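Side-chain contacts in alpha-fucosidase GH29 (Fusarium graminearum, PDB 4PSR), which hydrolyses alpha-L-fucosides as a family GH29 glycosidase and probably removes alpha-1,6-linked fucose from the N-glycans of glycoproteins: residues P49-M52 and Y53-D56; N138-P142 and V143-P147; C242-E246 and Q247-E251; L250-L253 and A254-N258. All blocks are in the same frame, centred on the assembly; numbering follows the deposited sequence.

How the interactions relate
All four contacts are local and lie in the catalytic TIM-barrel part of the chain. Interactions 1 and 4 are buried; interactions 2 and 3 are partly buried and hold one exposed residue each. Interactions 3 and 4 follow one another on helix 246-263 and share Leu250 and Glu251. The first caps the helix start with polar groups and meets a mannose; in the second, some of the aromatic and aliphatic side chains pack on barrel strand 268-272. Interaction 1 lies at helix 48-51, between barrel strands 29-33 and 119-125, and interaction 2 in the loop after strand 119-125. Both use asparagine side chains: in interaction 1 one pairs with a glutamate across a turn, in interaction 2 one takes two backbone N-H groups.

Interaction 1: P49-M52 and Y53-D56; sequences PRNM and YEPD
Met52 places its CG between the backbone N and the carbonyl carbon (chi1 60°), and a bend at the sulfur then turns its methyl over the ring of Tyr53. Asn51 and Glu54 are brought together by different rotations. CG of Asn51 is opposite its carbonyl carbon (chi1 -62°), and the Glu54 chain runs out straight. The two side chains lie alongside each other, pointing the same way.

Met52 CE sits over one face of the Tyr53 ring, toward its rim, 4.1 Å from the ring centroid. Met52 SD is more oblique, 4.6 Å from the same centroid. This is a CH-pi and Met-aromatic contact. Pro49 O lies near the ring plane, at the edge, 3.2 Å from Tyr53 CD2. It is buried and has no hydrogen-bond partner in the model. At the far end of the ring, Tyr53 OH accepts a hydrogen bond from Tyr75 N.

On the polar side, Asn51 ND2 donates to Glu54 OE1 at 2.9 Å. The amide approaches from above the carboxylate plane, and the bond is bent (141°). The backbone bond from Glu54 N to Asn51 O is 3.0 Å long. Asn51 O also meets Ser57 OG.

The arrangement is a type I beta turn, Asn51 to Glu54, that leads the chain out of the short helix 48-51. Glu46 and Trp47, just before that helix, lie beside the bound fucose.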
loop_
_atom_site.group_PDB
_atom_site.type_symbol
_atom_site.label_atom_id
_atom_site.label_comp_id
_atom_site.label_asym_id
_atom_site.label_seq_id
_atom_site.Cartn_x
_atom_site.Cartn_y
_atom_site.Cartn_z
ATOM N N PRO A 49 -1.451 22.683 -8.694
ATOM C CA PRO A 49 -0.359 23.667 -8.627
ATOM C C PRO A 49 0.589 23.611 -9.820
ATOM O O PRO A 49 1.177 24.650 -10.177
ATOM C CB PRO A 49 0.378 23.297 -7.328
ATOM C CG PRO A 49 -0.626 22.525 -6.507
ATOM C CD PRO A 49 -1.501 21.814 -7.493
ATOM N N ARG A 50 0.807 22.413 -10.365
ATOM C CA ARG A 50 1.633 22.236 -11.570
ATOM C C ARG A 50 0.855 22.643 -12.822
ATOM O O ARG A 50 1.356 23.420 -13.665
ATOM C CB ARG A 50 2.033 20.768 -11.674
ATOM C CG ARG A 50 2.339 20.247 -13.103
ATOM C CD ARG A 50 2.835 18.812 -13.019
ATOM N NE ARG A 50 3.115 18.192 -14.325
ATOM C CZ ARG A 50 4.248 18.382 -14.982
ATOM N NH1 ARG A 50 5.167 19.204 -14.524
ATOM N NH2 ARG A 50 4.452 17.742 -16.124
ATOM N N ASN A 51 -0.356 22.125 -12.969
ATOM C CA ASN A 51 -1.079 22.282 -14.233
ATOM C C ASN A 51 -1.689 23.670 -14.436
ATOM O O ASN A 51 -1.979 24.028 -15.573
ATOM C CB ASN A 51 -2.146 21.192 -14.395
ATOM C CG ASN A 51 -1.563 19.801 -14.442
ATOM O OD1 ASN A 51 -1.812 18.986 -13.551
ATOM N ND2 ASN A 51 -0.793 19.499 -15.491
ATOM N N MET A 52 -1.890 24.452 -13.382
ATOM C CA MET A 52 -2.408 25.804 -13.526
ATOM C C MET A 52 -1.481 26.650 -14.420
ATOM O O MET A 52 -1.923 27.657 -14.989
ATOM C CB MET A 52 -2.600 26.481 -12.154
ATOM C CG MET A 52 -1.321 26.616 -11.326
ATOM S SD MET A 52 -1.512 27.654 -9.855
ATOM C CE MET A 52 -1.268 29.294 -10.559
ATOM N N TYR A 53 -0.215 26.273 -14.500
ATOM C CA TYR A 53 0.769 26.986 -15.317
ATOM C C TYR A 53 0.960 26.372 -16.709
ATOM O O TYR A 53 1.631 26.961 -17.547
ATOM C CB TYR A 53 2.118 26.965 -14.639
ATOM C CG TYR A 53 2.251 27.661 -13.308
ATOM C CD1 TYR A 53 2.409 29.031 -13.225
ATOM C CD2 TYR A 53 2.309 26.921 -12.122
ATOM C CE1 TYR A 53 2.600 29.666 -12.005
ATOM C CE2 TYR A 53 2.519 27.543 -10.905
ATOM C CZ TYR A 53 2.657 28.913 -10.848
ATOM O OH TYR A 53 2.883 29.541 -9.624
ATOM N N GLU A 54 0.434 25.182 -16.935
ATOM C CA GLU A 54 0.742 24.431 -18.158
ATOM C C GLU A 54 0.144 25.149 -19.374
ATOM O O GLU A 54 -1.006 25.520 -19.354
ATOM C CB GLU A 54 0.173 23.017 -18.065
ATOM C CG GLU A 54 0.535 22.110 -19.234
ATOM C CD GLU A 54 -0.122 20.762 -19.131
ATOM O OE1 GLU A 54 -0.875 20.537 -18.157
ATOM O OE2 GLU A 54 0.124 19.917 -20.017
ATOM N N PRO A 55 0.937 25.323 -20.445
ATOM C CA PRO A 55 0.368 25.965 -21.635
ATOM C C PRO A 55 -0.842 25.230 -22.176
ATOM O O PRO A 55 -0.819 24.007 -22.282
ATOM C CB PRO A 55 1.536 25.929 -22.642
ATOM C CG PRO A 55 2.735 25.971 -21.802
ATOM C CD PRO A 55 2.398 25.194 -20.530
ATOM N N ASP A 56 -1.883 25.994 -22.491
ATOM C CA ASP A 56 -3.081 25.484 -23.150
ATOM C C ASP A 56 -3.879 24.441 -22.340
ATOM O O ASP A 56 -4.731 23.743 -22.900
ATOM C CB ASP A 56 -2.705 24.895 -24.521
ATOM C CG ASP A 56 -3.895 24.768 -25.461
ATOM O OD1 ASP A 56 -4.894 25.498 -25.279
ATOM O OD2 ASP A 56 -3.819 23.933 -26.385
#

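Interaction 2: N138-P142 and V143-P147; sequences NEWNP and VNYGP
Val143 donates its backbone N to Asn141 OD1 at 2.9 Å, in the plane of the amide carbonyl. Its CB rests 3.3 Å from the same oxygen.

Asn144 N is the second donor to Asn141 OD1, also at 2.9 Å but straighter (168°). Two backbone N-H groups therefore hold this oxygen. Asn141 CG lies between its backbone N and carbonyl carbon (chi1 75°), which turns the amide toward the following residues. Asn141 ND2 in turn donates to Asn138 O. The side chain of Asn144 reaches back, and its ND2 meets Glu139 O at 2.9 Å in a nearly straight bond.

These bonds lie in the beta-alpha loop that joins strand 119-125 to helix 151-161 in the TIM barrel. Asn138 opens this part of the loop with an Asx turn, its OD1 accepting from Trp140 N.

Tyr145 N bonds to Asn141 O at 3.1 Å. Its ring meets the six-membered ring of Trp140 obliquely, with planes at 44° and centroids 5.7 Å apart. Trp140 NE1 is held by Ser190 O, and helix 76-80 touches both rings.

Pro147 packs its CG against Pro142 CB at 3.8 Å, and also touches Pro94.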
loop_
_atom_site.group_PDB
_atom_site.type_symbol
_atom_site.label_atom_id
_atom_site.label_comp_id
_atom_site.label_asym_id
_atom_site.label_seq_id
_atom_site.Cartn_x
_atom_site.Cartn_y
_atom_site.Cartn_z
ATOM N N ASN A 138 11.943 25.367 5.927
ATOM C CA ASN A 138 11.048 25.812 4.859
ATOM C C ASN A 138 9.983 26.749 5.417
ATOM O O ASN A 138 9.058 26.312 6.103
ATOM C CB ASN A 138 10.393 24.616 4.153
ATOM C CG ASN A 138 9.465 25.047 3.048
ATOM O OD1 ASN A 138 9.542 26.193 2.571
ATOM N ND2 ASN A 138 8.598 24.153 2.616
ATOM N N GLU A 139 10.107 28.036 5.108
ATOM C CA GLU A 139 9.149 29.052 5.545
ATOM C C GLU A 139 7.754 28.885 4.945
ATOM O O GLU A 139 6.764 29.461 5.459
ATOM C CB GLU A 139 9.646 30.465 5.233
ATOM C CG GLU A 139 9.866 30.793 3.729
ATOM C CD GLU A 139 11.231 30.430 3.191
ATOM O OE1 GLU A 139 11.949 29.587 3.766
ATOM O OE2 GLU A 139 11.586 31.036 2.147
ATOM N N TRP A 140 7.655 28.097 3.875
ATOM C CA TRP A 140 6.385 27.840 3.233
ATOM C C TRP A 140 5.655 26.772 4.022
ATOM O O TRP A 140 5.744 25.575 3.722
ATOM C CB TRP A 140 6.598 27.445 1.760
ATOM C CG TRP A 140 7.200 28.589 0.968
ATOM C CD1 TRP A 140 8.529 28.786 0.701
ATOM C CD2 TRP A 140 6.499 29.688 0.377
ATOM N NE1 TRP A 140 8.689 29.942 -0.022
ATOM C CE2 TRP A 140 7.470 30.515 -0.230
ATOM C CE3 TRP A 140 5.154 30.043 0.297
ATOM C CZ2 TRP A 140 7.131 31.674 -0.918
ATOM C CZ3 TRP A 140 4.816 31.176 -0.391
ATOM C CH2 TRP A 140 5.813 31.987 -0.992
ATOM N N ASN A 141 4.941 27.216 5.052
ATOM C CA ASN A 141 4.313 26.282 5.987
ATOM C C ASN A 141 3.088 26.954 6.611
ATOM O O ASN A 141 2.940 28.198 6.575
ATOM C CB ASN A 141 5.352 25.769 7.013
ATOM C CG ASN A 141 5.716 26.791 8.074
ATOM O OD1 ASN A 141 4.848 27.286 8.793
ATOM N ND2 ASN A 141 6.993 27.079 8.208
ATOM N N PRO A 142 2.179 26.162 7.199
ATOM C CA PRO A 142 0.895 26.659 7.686
ATOM C C PRO A 142 0.949 27.284 9.081
ATOM O O PRO A 142 -0.087 27.704 9.568
ATOM C CB PRO A 142 0.013 25.412 7.673
ATOM C CG PRO A 142 0.978 24.291 7.955
ATOM C CD PRO A 142 2.184 24.695 7.114
ATOM N N VAL A 143 2.125 27.354 9.676
ATOM C CA VAL A 143 2.310 28.119 10.916
ATOM C C VAL A 143 2.626 29.568 10.533
ATOM O O VAL A 143 2.034 30.514 11.061
ATOM C CB VAL A 143 3.432 27.537 11.796
ATOM C CG1 VAL A 143 3.718 28.432 13.011
ATOM C CG2 VAL A 143 3.083 26.132 12.258
ATOM N N ASN A 144 3.530 29.765 9.582
ATOM C CA ASN A 144 3.827 31.126 9.094
ATOM C C ASN A 144 2.671 31.782 8.337
ATOM O O ASN A 144 2.433 32.993 8.441
ATOM C CB ASN A 144 5.013 31.092 8.150
ATOM C CG ASN A 144 6.311 30.912 8.860
ATOM O OD1 ASN A 144 6.444 31.284 10.035
ATOM N ND2 ASN A 144 7.305 30.363 8.164
ATOM N N TYR A 145 1.993 30.989 7.513
ATOM C CA TYR A 145 0.953 31.478 6.616
ATOM C C TYR A 145 -0.356 30.750 6.825
ATOM O O TYR A 145 -0.378 29.656 7.394
ATOM C CB TYR A 145 1.409 31.289 5.164
ATOM C CG TYR A 145 2.713 31.994 4.858
ATOM C CD1 TYR A 145 2.872 33.350 5.100
ATOM C CD2 TYR A 145 3.812 31.281 4.409
ATOM C CE1 TYR A 145 4.101 33.982 4.849
ATOM C CE2 TYR A 145 5.010 31.884 4.157
ATOM C CZ TYR A 145 5.158 33.229 4.395
ATOM O OH TYR A 145 6.388 33.811 4.137
ATOM N N GLY A 146 -1.454 31.356 6.405
ATOM C CA GLY A 146 -2.713 30.660 6.376
ATOM C C GLY A 146 -3.293 30.419 7.762
ATOM O O GLY A 146 -3.572 31.368 8.494
ATOM N N PRO A 147 -3.505 29.143 8.128
ATOM C CA PRO A 147 -4.242 28.872 9.367
ATOM C C PRO A 147 -3.451 29.135 10.655
ATOM O O PRO A 147 -4.100 29.135 11.706
ATOM C CB PRO A 147 -4.584 27.386 9.254
ATOM C CG PRO A 147 -3.410 26.805 8.421
ATOM C CD PRO A 147 -3.121 27.893 7.422
#

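Interaction 3: C242-E246 and Q247-E251; sequences CAVDE and QKRLE. With MAN (alpha-D-mannopyranose), chain D.
Asp245 and Glu246 start the backbone bonding of helix 246-263, with Arg249 N donating to Asp245 O at 3.0 Å and Leu250 N donating to Glu246 O.

The Asp245 side chain takes the N-cap role. Its OD2 accepts from Lys248 N at 3.3 Å, on the anti side of the carboxylate. CG opposite the backbone N (chi1 180°) sets the carboxylate beside the first turn. Waters extend the cap. One receives a bond from Gln247 N and donates to Asp245 OD1. Another donates to Asp245 OD2 and accepts from Lys248 NZ. Lys248 NZ also forms a salt bridge with Glu251 OE1 at 3.0 Å.

Arg249 folds back along the start of the helix through a bend at chi3 (-86°). It grips Val244 O side-on with two nitrogens, NE at 2.8 Å and NH2 at 3.2 Å. Val244 O lies almost exactly in the guanidinium plane. Glu246 CA covers one face of that group, near its rim. Val244 CG1 meets Arg249 CG at 3.9 Å as the two side chains slide past each other. Arg249 NH1 bonds to Gly277 O.

Glu246 extends outward. Its OE2 accepts from mannose O2 at 2.8 Å, and OE1 accepts from Trp11 NE1. The same mannose oxygen is linked through the first water to Asp245.

The whole is an N-capped helix start. It begins the helix that connects barrel strands 222-225 and 268-272 in a beta-alpha-beta crossover of the TIM barrel.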
loop_
_atom_site.group_PDB
_atom_site.type_symbol
_atom_site.label_atom_id
_atom_site.label_comp_id
_atom_site.label_asym_id
_atom_site.label_seq_id
_atom_site.Cartn_x
_atom_site.Cartn_y
_atom_site.Cartn_z
ATOM N N CYS A 242 15.419 13.304 -12.662
ATOM C CA CYS A 242 14.235 12.710 -12.015
ATOM C C CYS A 242 14.719 11.905 -10.814
ATOM O O CYS A 242 14.393 10.721 -10.637
ATOM C CB CYS A 242 13.449 11.833 -13.018
ATOM S SG CYS A 242 11.710 11.569 -12.597
ATOM N N ALA A 243 15.547 12.564 -10.000
ATOM C CA ALA A 243 16.252 11.918 -8.922
ATOM C C ALA A 243 16.649 12.876 -7.820
ATOM O O ALA A 243 16.728 14.088 -8.037
ATOM C CB ALA A 243 17.546 11.222 -9.474
ATOM N N VAL A 244 16.949 12.284 -6.674
ATOM C CA VAL A 244 17.595 12.929 -5.531
ATOM C C VAL A 244 19.038 12.435 -5.459
ATOM O O VAL A 244 19.331 11.272 -5.699
ATOM C CB VAL A 244 16.846 12.606 -4.186
ATOM C CG1 VAL A 244 17.603 13.165 -2.984
ATOM C CG2 VAL A 244 15.413 13.119 -4.227
ATOM N N ASP A 245 19.954 13.336 -5.148
ATOM C CA ASP A 245 21.330 12.928 -4.959
ATOM C C ASP A 245 21.468 11.654 -4.097
ATOM O O ASP A 245 20.878 11.535 -3.004
ATOM C CB ASP A 245 22.098 14.079 -4.329
ATOM C CG ASP A 245 23.530 13.733 -4.093
ATOM O OD1 ASP A 245 24.275 13.692 -5.095
ATOM O OD2 ASP A 245 23.876 13.469 -2.925
ATOM N N GLU A 246 22.263 10.694 -4.554
ATOM C CA GLU A 246 22.405 9.422 -3.899
ATOM C C GLU A 246 22.888 9.524 -2.460
ATOM O O GLU A 246 22.384 8.827 -1.585
ATOM C CB GLU A 246 23.352 8.503 -4.701
ATOM C CG GLU A 246 23.456 7.103 -4.141
ATOM C CD GLU A 246 24.615 6.304 -4.694
ATOM O OE1 GLU A 246 24.440 5.089 -4.851
ATOM O OE2 GLU A 246 25.696 6.881 -4.935
ATOM N N GLN A 247 23.856 10.406 -2.225
ATOM C CA GLN A 247 24.403 10.620 -0.898
ATOM C C GLN A 247 23.297 11.057 0.074
ATOM O O GLN A 247 23.228 10.596 1.212
ATOM C CB GLN A 247 25.531 11.664 -0.946
ATOM C CG GLN A 247 26.159 11.960 0.386
ATOM C CD GLN A 247 27.508 12.674 0.284
ATOM O OE1 GLN A 247 27.901 13.160 -0.779
ATOM N NE2 GLN A 247 28.220 12.738 1.399
ATOM N N LYS A 248 22.433 11.947 -0.397
ATOM C CA LYS A 248 21.348 12.475 0.430
ATOM C C LYS A 248 20.300 11.392 0.726
ATOM O O LYS A 248 19.765 11.308 1.849
ATOM C CB LYS A 248 20.735 13.725 -0.183
ATOM C CG LYS A 248 21.708 14.951 -0.161
ATOM C CD LYS A 248 21.983 15.366 1.237
ATOM C CE LYS A 248 22.990 16.469 1.342
ATOM N NZ LYS A 248 24.322 15.913 1.585
ATOM N N ARG A 249 20.010 10.545 -0.256
ATOM C CA ARG A 249 19.144 9.386 0.005
ATOM C C ARG A 249 19.702 8.480 1.073
ATOM O O ARG A 249 19.000 8.082 1.994
ATOM C CB ARG A 249 18.910 8.627 -1.296
ATOM C CG ARG A 249 17.965 9.320 -2.227
ATOM C CD ARG A 249 17.764 8.544 -3.496
ATOM N NE ARG A 249 18.760 8.798 -4.539
ATOM C CZ ARG A 249 19.405 7.859 -5.224
ATOM N NH1 ARG A 249 19.327 6.578 -4.931
ATOM N NH2 ARG A 249 20.209 8.233 -6.214
ATOM N N LEU A 250 20.992 8.186 0.989
ATOM C CA LEU A 250 21.641 7.323 1.948
ATOM C C LEU A 250 21.703 7.971 3.333
ATOM O O LEU A 250 21.574 7.277 4.344
ATOM C CB LEU A 250 23.059 6.957 1.479
ATOM C CG LEU A 250 23.077 5.935 0.350
ATOM C CD1 LEU A 250 24.487 5.856 -0.228
ATOM C CD2 LEU A 250 22.657 4.582 0.899
ATOM N N GLU A 251 21.892 9.293 3.377
ATOM C CA GLU A 251 21.932 9.991 4.660
ATOM C C GLU A 251 20.538 9.962 5.333
ATOM O O GLU A 251 20.437 9.811 6.544
ATOM C CB GLU A 251 22.434 11.424 4.450
ATOM C CG GLU A 251 23.956 11.467 4.212
ATOM C CD GLU A 251 24.476 12.787 3.693
ATOM O OE1 GLU A 251 23.693 13.720 3.482
ATOM O OE2 GLU A 251 25.709 12.880 3.484
HETATM C C1 MAN D . 25.590 8.996 -8.254
HETATM C C2 MAN D . 26.780 9.553 -7.468
HETATM C C3 MAN D . 28.054 8.803 -7.894
HETATM C C4 MAN D . 27.861 7.274 -7.710
HETATM C C5 MAN D . 26.617 6.822 -8.524
HETATM C C6 MAN D . 26.224 5.353 -8.332
HETATM O O2 MAN D . 26.595 9.297 -6.089
HETATM O O3 MAN D . 29.191 9.274 -7.201
HETATM O O4 MAN D . 29.010 6.579 -8.167
HETATM O O5 MAN D . 25.456 7.614 -8.116
HETATM O O6 MAN D . 24.997 5.110 -9.060
HETATM O O HOH W 1 25.739 11.380 -4.539
HETATM O O HOH W 2 25.315 15.130 -0.918
HETATM O O HOH W 3 27.333 13.094 -3.291
#

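Interaction 4: L250-L253 and A254-N258; sequences LEFL and AYYFN
Leu253 O accepts from Phe257 N at 2.9 Å, among the shortest bonds of this helix turn. The Phe257 ring also lies close to that oxygen. Leu253 O is above one face, toward the rim, 3.1 Å from Phe257 CG. The torsion chi1 of -62° in Phe257 puts CG opposite the carbonyl carbon, and the ring folds back along the helix. Its far end then meets the branch of Leu253, with CZ of Phe257 3.8 Å from CD2 of Leu253.

Phe252 and Tyr256 form the other side-chain pair. They lie alongside each other and point the same way. Their planes are only 20° apart, but the rings are slid so far that they barely overlap, with centroids 5.9 Å apart. The nearest carbons, Phe252 CZ and Tyr256 CD2, are 4.1 Å apart. Tyr256 OH reaches Pro220 O, and Phe252 stacks on His211.

Backbone bonds run four residues back throughout, including Ala254 N to Leu250 O at 3.0 Å.

Phe252, Leu253 and Phe257 all touch Thr269 of strand 268-272. Phe257 also stacks on His17, a residue of the sodium site. This is the helix-to-barrel packing of a TIM barrel, with one helix face laid against a strand.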
loop_
_atom_site.group_PDB
_atom_site.type_symbol
_atom_site.label_atom_id
_atom_site.label_comp_id
_atom_site.label_asym_id
_atom_site.label_seq_id
_atom_site.Cartn_x
_atom_site.Cartn_y
_atom_site.Cartn_z
ATOM N N LEU A 250 20.992 8.186 0.989
ATOM C CA LEU A 250 21.641 7.323 1.948
ATOM C C LEU A 250 21.703 7.971 3.333
ATOM O O LEU A 250 21.574 7.277 4.344
ATOM C CB LEU A 250 23.059 6.957 1.479
ATOM C CG LEU A 250 23.077 5.935 0.350
ATOM C CD1 LEU A 250 24.487 5.856 -0.228
ATOM C CD2 LEU A 250 22.657 4.582 0.899
ATOM N N GLU A 251 21.892 9.293 3.377
ATOM C CA GLU A 251 21.932 9.991 4.660
ATOM C C GLU A 251 20.538 9.962 5.333
ATOM O O GLU A 251 20.437 9.811 6.544
ATOM C CB GLU A 251 22.434 11.424 4.450
ATOM C CG GLU A 251 23.956 11.467 4.212
ATOM C CD GLU A 251 24.476 12.787 3.693
ATOM O OE1 GLU A 251 23.693 13.720 3.482
ATOM O OE2 GLU A 251 25.709 12.880 3.484
ATOM N N PHE A 252 19.483 10.112 4.525
ATOM C CA PHE A 252 18.118 9.941 5.042
ATOM C C PHE A 252 17.897 8.551 5.649
ATOM O O PHE A 252 17.410 8.432 6.798
ATOM C CB PHE A 252 17.060 10.176 3.960
ATOM C CG PHE A 252 15.711 9.656 4.369
ATOM C CD1 PHE A 252 14.971 10.276 5.378
ATOM C CD2 PHE A 252 15.208 8.494 3.796
ATOM C CE1 PHE A 252 13.740 9.753 5.787
ATOM C CE2 PHE A 252 13.980 7.966 4.190
ATOM C CZ PHE A 252 13.250 8.592 5.187
ATOM N N LEU A 253 18.235 7.491 4.904
ATOM C CA LEU A 253 18.017 6.134 5.378
ATOM C C LEU A 253 18.764 5.899 6.691
ATOM O O LEU A 253 18.201 5.387 7.667
ATOM C CB LEU A 253 18.434 5.119 4.286
ATOM C CG LEU A 253 17.588 5.138 3.017
ATOM C CD1 LEU A 253 18.221 4.279 1.921
ATOM C CD2 LEU A 253 16.154 4.639 3.323
ATOM N N ALA A 254 20.052 6.246 6.716
ATOM C CA ALA A 254 20.817 6.057 7.948
ATOM C C ALA A 254 20.257 6.873 9.122
ATOM O O ALA A 254 20.140 6.363 10.234
ATOM C CB ALA A 254 22.313 6.372 7.732
ATOM N N TYR A 255 19.880 8.131 8.857
ATOM C CA TYR A 255 19.349 8.981 9.921
ATOM C C TYR A 255 18.060 8.426 10.518
ATOM O O TYR A 255 17.931 8.281 11.729
ATOM C CB TYR A 255 19.155 10.405 9.431
ATOM C CG TYR A 255 18.898 11.415 10.519
ATOM C CD1 TYR A 255 19.936 12.162 11.052
ATOM C CD2 TYR A 255 17.622 11.639 11.016
ATOM C CE1 TYR A 255 19.723 13.097 12.038
ATOM C CE2 TYR A 255 17.393 12.589 11.995
ATOM C CZ TYR A 255 18.468 13.310 12.504
ATOM O OH TYR A 255 18.278 14.265 13.484
ATOM N N TYR A 256 17.129 8.056 9.647
ATOM C CA TYR A 256 15.858 7.528 10.100
ATOM C C TYR A 256 16.034 6.180 10.802
ATOM O O TYR A 256 15.452 5.965 11.876
ATOM C CB TYR A 256 14.917 7.403 8.911
ATOM C CG TYR A 256 13.490 6.988 9.266
ATOM C CD1 TYR A 256 12.863 7.437 10.431
ATOM C CD2 TYR A 256 12.748 6.170 8.413
ATOM C CE1 TYR A 256 11.534 7.104 10.718
ATOM C CE2 TYR A 256 11.428 5.824 8.701
ATOM C CZ TYR A 256 10.835 6.293 9.850
ATOM O OH TYR A 256 9.517 5.935 10.098
ATOM N N PHE A 257 16.819 5.264 10.228
ATOM C CA PHE A 257 16.995 3.954 10.844
ATOM C C PHE A 257 17.737 4.078 12.188
ATOM O O PHE A 257 17.442 3.357 13.142
ATOM C CB PHE A 257 17.719 2.984 9.886
ATOM C CG PHE A 257 16.980 2.702 8.608
ATOM C CD1 PHE A 257 15.621 2.962 8.472
ATOM C CD2 PHE A 257 17.655 2.152 7.526
ATOM C CE1 PHE A 257 14.974 2.691 7.278
ATOM C CE2 PHE A 257 17.015 1.903 6.319
ATOM C CZ PHE A 257 15.658 2.138 6.205
ATOM N N ASN A 258 18.656 5.036 12.300
ATOM C CA ASN A 258 19.306 5.284 13.593
ATOM C C ASN A 258 18.337 5.870 14.617
ATOM O O ASN A 258 18.367 5.495 15.782
ATOM C CB ASN A 258 20.513 6.209 13.439
ATOM C CG ASN A 258 21.714 5.495 12.873
ATOM O OD1 ASN A 258 21.895 4.301 13.105
ATOM N ND2 ASN A 258 22.555 6.222 12.147
#